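PDB 3EZI: Nitrate/nitrite sensor protein NarX from Escherichia coli K12, which senses nitrate and nitrite through the periplasmic domain described here and passes the signal to the response regulators NarL and NarP. Local coordinates for residues Y17-A22 and K30-E35. Residues are numbered along the deposited sequence; the frame is centred on the assembly and turned at random.
Sequences YRLLAA and KPLIKE
L19 and L32 form the apolar centre of this contact between two antiparallel helical segments. Their CA atoms are the nearest pair across it, 7.1 Å apart. The two side chains run alongside each other in opposing directions, and L19 CD2 lies 3.6 Å from L32 CD1. The same L19 methyl also packs near L32 CB. I33 adds a smaller contact. It crosses L19 at about a right angle, with I33 CG1 4.0 Å from L19 CD2.

The polar part lies beside this patch. E35 is modelled in two conformers, and its link to R18 is provisional, since it holds for the one described. In it, R18 NH2 donates a hydrogen bond to E35 OE2 at 3.3 Å, within a long salt bridge. The oxygen sits at the guanidinium edge, in its plane. The nitrogen, however, meets the carboxylate from above, 58° out of its plane, and the two flat groups stand nearly perpendicular. E35 reaches across with CG anti to its backbone N (chi1 -165°) and an extended chain beyond.

A water adds a second link. It accepts from R18 NH2 at 2.9 Å and donates to L32 O at 2.7 Å. L32 splits its branches: CD1 packs on L19, and CD2 lies over one guanidinium face of R18, toward its rim.

The axes of the two short segments come within 10.6 Å, with 159° between their N-to-C directions. Helix 3-22 and helix 30-40 thus form a helical hairpin at the surface of this all-helical sensor domain. L25 of the connecting loop also touches L19. From the same segment, Y17 and L20 pack against helix 82-99.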
loop_
_atom_site.group_PDB
_atom_site.type_symbol
_atom_site.label_atom_id
_atom_site.label_comp_id
_atom_site.label_asym_id
_atom_site.label_seq_id
_atom_site.Cartn_x
_atom_site.Cartn_y
_atom_site.Cartn_z
ATOM N N TYR A 17 -6.105 6.038 -0.255
ATOM C CA TYR A 17 -6.889 7.248 -0.489
ATOM C C TYR A 17 -8.010 7.304 0.539
ATOM O O TYR A 17 -8.366 8.391 0.993
ATOM C CB TYR A 17 -7.556 7.273 -1.884
ATOM C CG TYR A 17 -6.638 7.393 -3.094
ATOM C CD1 TYR A 17 -5.464 8.104 -3.038
ATOM C CD2 TYR A 17 -7.015 6.826 -4.321
ATOM C CE1 TYR A 17 -4.642 8.273 -4.200
ATOM C CE2 TYR A 17 -6.217 6.988 -5.486
ATOM C CZ TYR A 17 -5.033 7.716 -5.405
ATOM O OH TYR A 17 -4.271 7.918 -6.547
ATOM N N ARG A 18 -8.607 6.141 0.856
ATOM C CA ARG A 18 -9.695 6.040 1.843
ATOM C C ARG A 18 -9.259 6.498 3.253
ATOM O O ARG A 18 -9.987 7.209 3.946
ATOM C CB ARG A 18 -10.195 4.590 1.939
ATOM C CG ARG A 18 -11.518 4.300 1.315
ATOM C CD ARG A 18 -12.306 3.259 2.128
ATOM N NE ARG A 18 -11.463 2.140 2.547
ATOM C CZ ARG A 18 -11.892 0.887 2.578
ATOM N NH1 ARG A 18 -13.137 0.618 2.222
ATOM N NH2 ARG A 18 -11.068 -0.097 2.926
ATOM N N LEU A 19 -8.075 6.059 3.681
ATOM C CA LEU A 19 -7.526 6.467 4.974
ATOM C C LEU A 19 -7.176 7.947 4.967
ATOM O O LEU A 19 -7.373 8.633 5.968
ATOM C CB LEU A 19 -6.259 5.629 5.336
ATOM C CG LEU A 19 -6.578 4.361 6.123
ATOM C CD1 LEU A 19 -5.325 3.456 6.221
ATOM C CD2 LEU A 19 -7.045 4.772 7.522
ATOM N N LEU A 20 -6.678 8.472 3.849
ATOM C CA LEU A 20 -6.350 9.905 3.840
ATOM C C LEU A 20 -7.615 10.746 4.023
ATOM O O LEU A 20 -7.583 11.789 4.672
ATOM C CB LEU A 20 -5.661 10.311 2.528
ATOM C CG LEU A 20 -5.162 11.769 2.296
ATOM C CD1 LEU A 20 -4.052 12.141 3.286
ATOM C CD2 LEU A 20 -4.606 11.874 0.836
ATOM N N ALA A 21 -8.703 10.291 3.410
ATOM C CA ALA A 21 -9.980 11.000 3.479
ATOM C C ALA A 21 -10.564 10.978 4.898
ATOM O O ALA A 21 -11.412 11.833 5.249
ATOM C CB ALA A 21 -10.986 10.379 2.465
ATOM N N ALA A 22 -10.101 10.034 5.718
ATOM C CA ALA A 22 -10.583 9.903 7.115
ATOM C C ALA A 22 -9.767 10.742 8.138
ATOM O O ALA A 22 -10.168 10.856 9.286
ATOM C CB ALA A 22 -10.577 8.401 7.548
ATOM N N LYS A 30 -9.618 2.044 12.934
ATOM C CA LYS A 30 -8.717 0.929 13.159
ATOM C C LYS A 30 -8.941 -0.233 12.197
ATOM O O LYS A 30 -7.984 -0.861 11.757
ATOM C CB LYS A 30 -8.784 0.453 14.620
ATOM C CG LYS A 30 -7.905 1.278 15.531
ATOM C CD LYS A 30 -8.300 1.111 16.992
ATOM C CE LYS A 30 -7.418 1.946 17.904
ATOM N NZ LYS A 30 -6.003 1.468 17.854
ATOM N N PRO A 31 -10.205 -0.540 11.868
ATOM C CA PRO A 31 -10.504 -1.634 10.946
ATOM C C PRO A 31 -9.906 -1.384 9.552
ATOM O O PRO A 31 -9.505 -2.331 8.888
ATOM C CB PRO A 31 -12.029 -1.660 10.929
ATOM C CG PRO A 31 -12.364 -1.310 12.374
ATOM C CD PRO A 31 -11.430 -0.117 12.586
ATOM N N LEU A 32 -9.829 -0.118 9.134
ATOM C CA LEU A 32 -9.252 0.194 7.806
ATOM C C LEU A 32 -7.760 -0.117 7.817
ATOM O O LEU A 32 -7.181 -0.586 6.809
ATOM C CB LEU A 32 -9.361 1.678 7.442
ATOM C CG LEU A 32 -10.696 2.406 7.399
ATOM C CD1 LEU A 32 -10.484 3.847 6.864
ATOM C CD2 LEU A 32 -11.625 1.630 6.508
ATOM N N ILE A 33 -7.125 0.198 8.933
ATOM C CA ILE A 33 -5.693 -0.028 9.027
ATOM C C ILE A 33 -5.448 -1.530 9.027
ATOM O O ILE A 33 -4.549 -2.034 8.358
ATOM C CB ILE A 33 -5.110 0.712 10.273
ATOM C CG1 ILE A 33 -5.327 2.225 10.117
ATOM C CG2 ILE A 33 -3.580 0.415 10.426
ATOM C CD1 ILE A 33 -4.879 3.027 11.383
ATOM N N LYS A 34 -6.285 -2.269 9.735
ATOM C CA LYS A 34 -6.129 -3.724 9.781
ATOM C C LYS A 34 -6.304 -4.373 8.403
ATOM O O LYS A 34 -5.546 -5.263 7.989
ATOM C CB LYS A 34 -7.141 -4.324 10.780
ATOM C CG LYS A 34 -6.979 -5.842 10.925
ATOM C CD LYS A 34 -5.575 -6.162 11.411
ATOM C CE LYS A 34 -5.252 -7.650 11.565
ATOM N NZ LYS A 34 -3.855 -7.802 12.108
ATOM N N GLU A 35 -7.320 -3.926 7.685
ATOM C CA GLU A 35 -7.599 -4.438 6.352
ATOM C C GLU A 35 -6.405 -4.150 5.437
ATOM O O GLU A 35 -5.980 -5.012 4.658
ATOM C CB GLU A 35 -8.847 -3.746 5.807
ATOM C CG GLU A 35 -9.478 -4.395 4.599
ATOM C CD GLU A 35 -10.751 -3.672 4.193
ATOM O OE1 GLU A 35 -11.585 -3.399 5.088
ATOM O OE2 GLU A 35 -10.911 -3.375 2.990
HETATM O O HOH W 1 -8.586 -0.215 4.510
#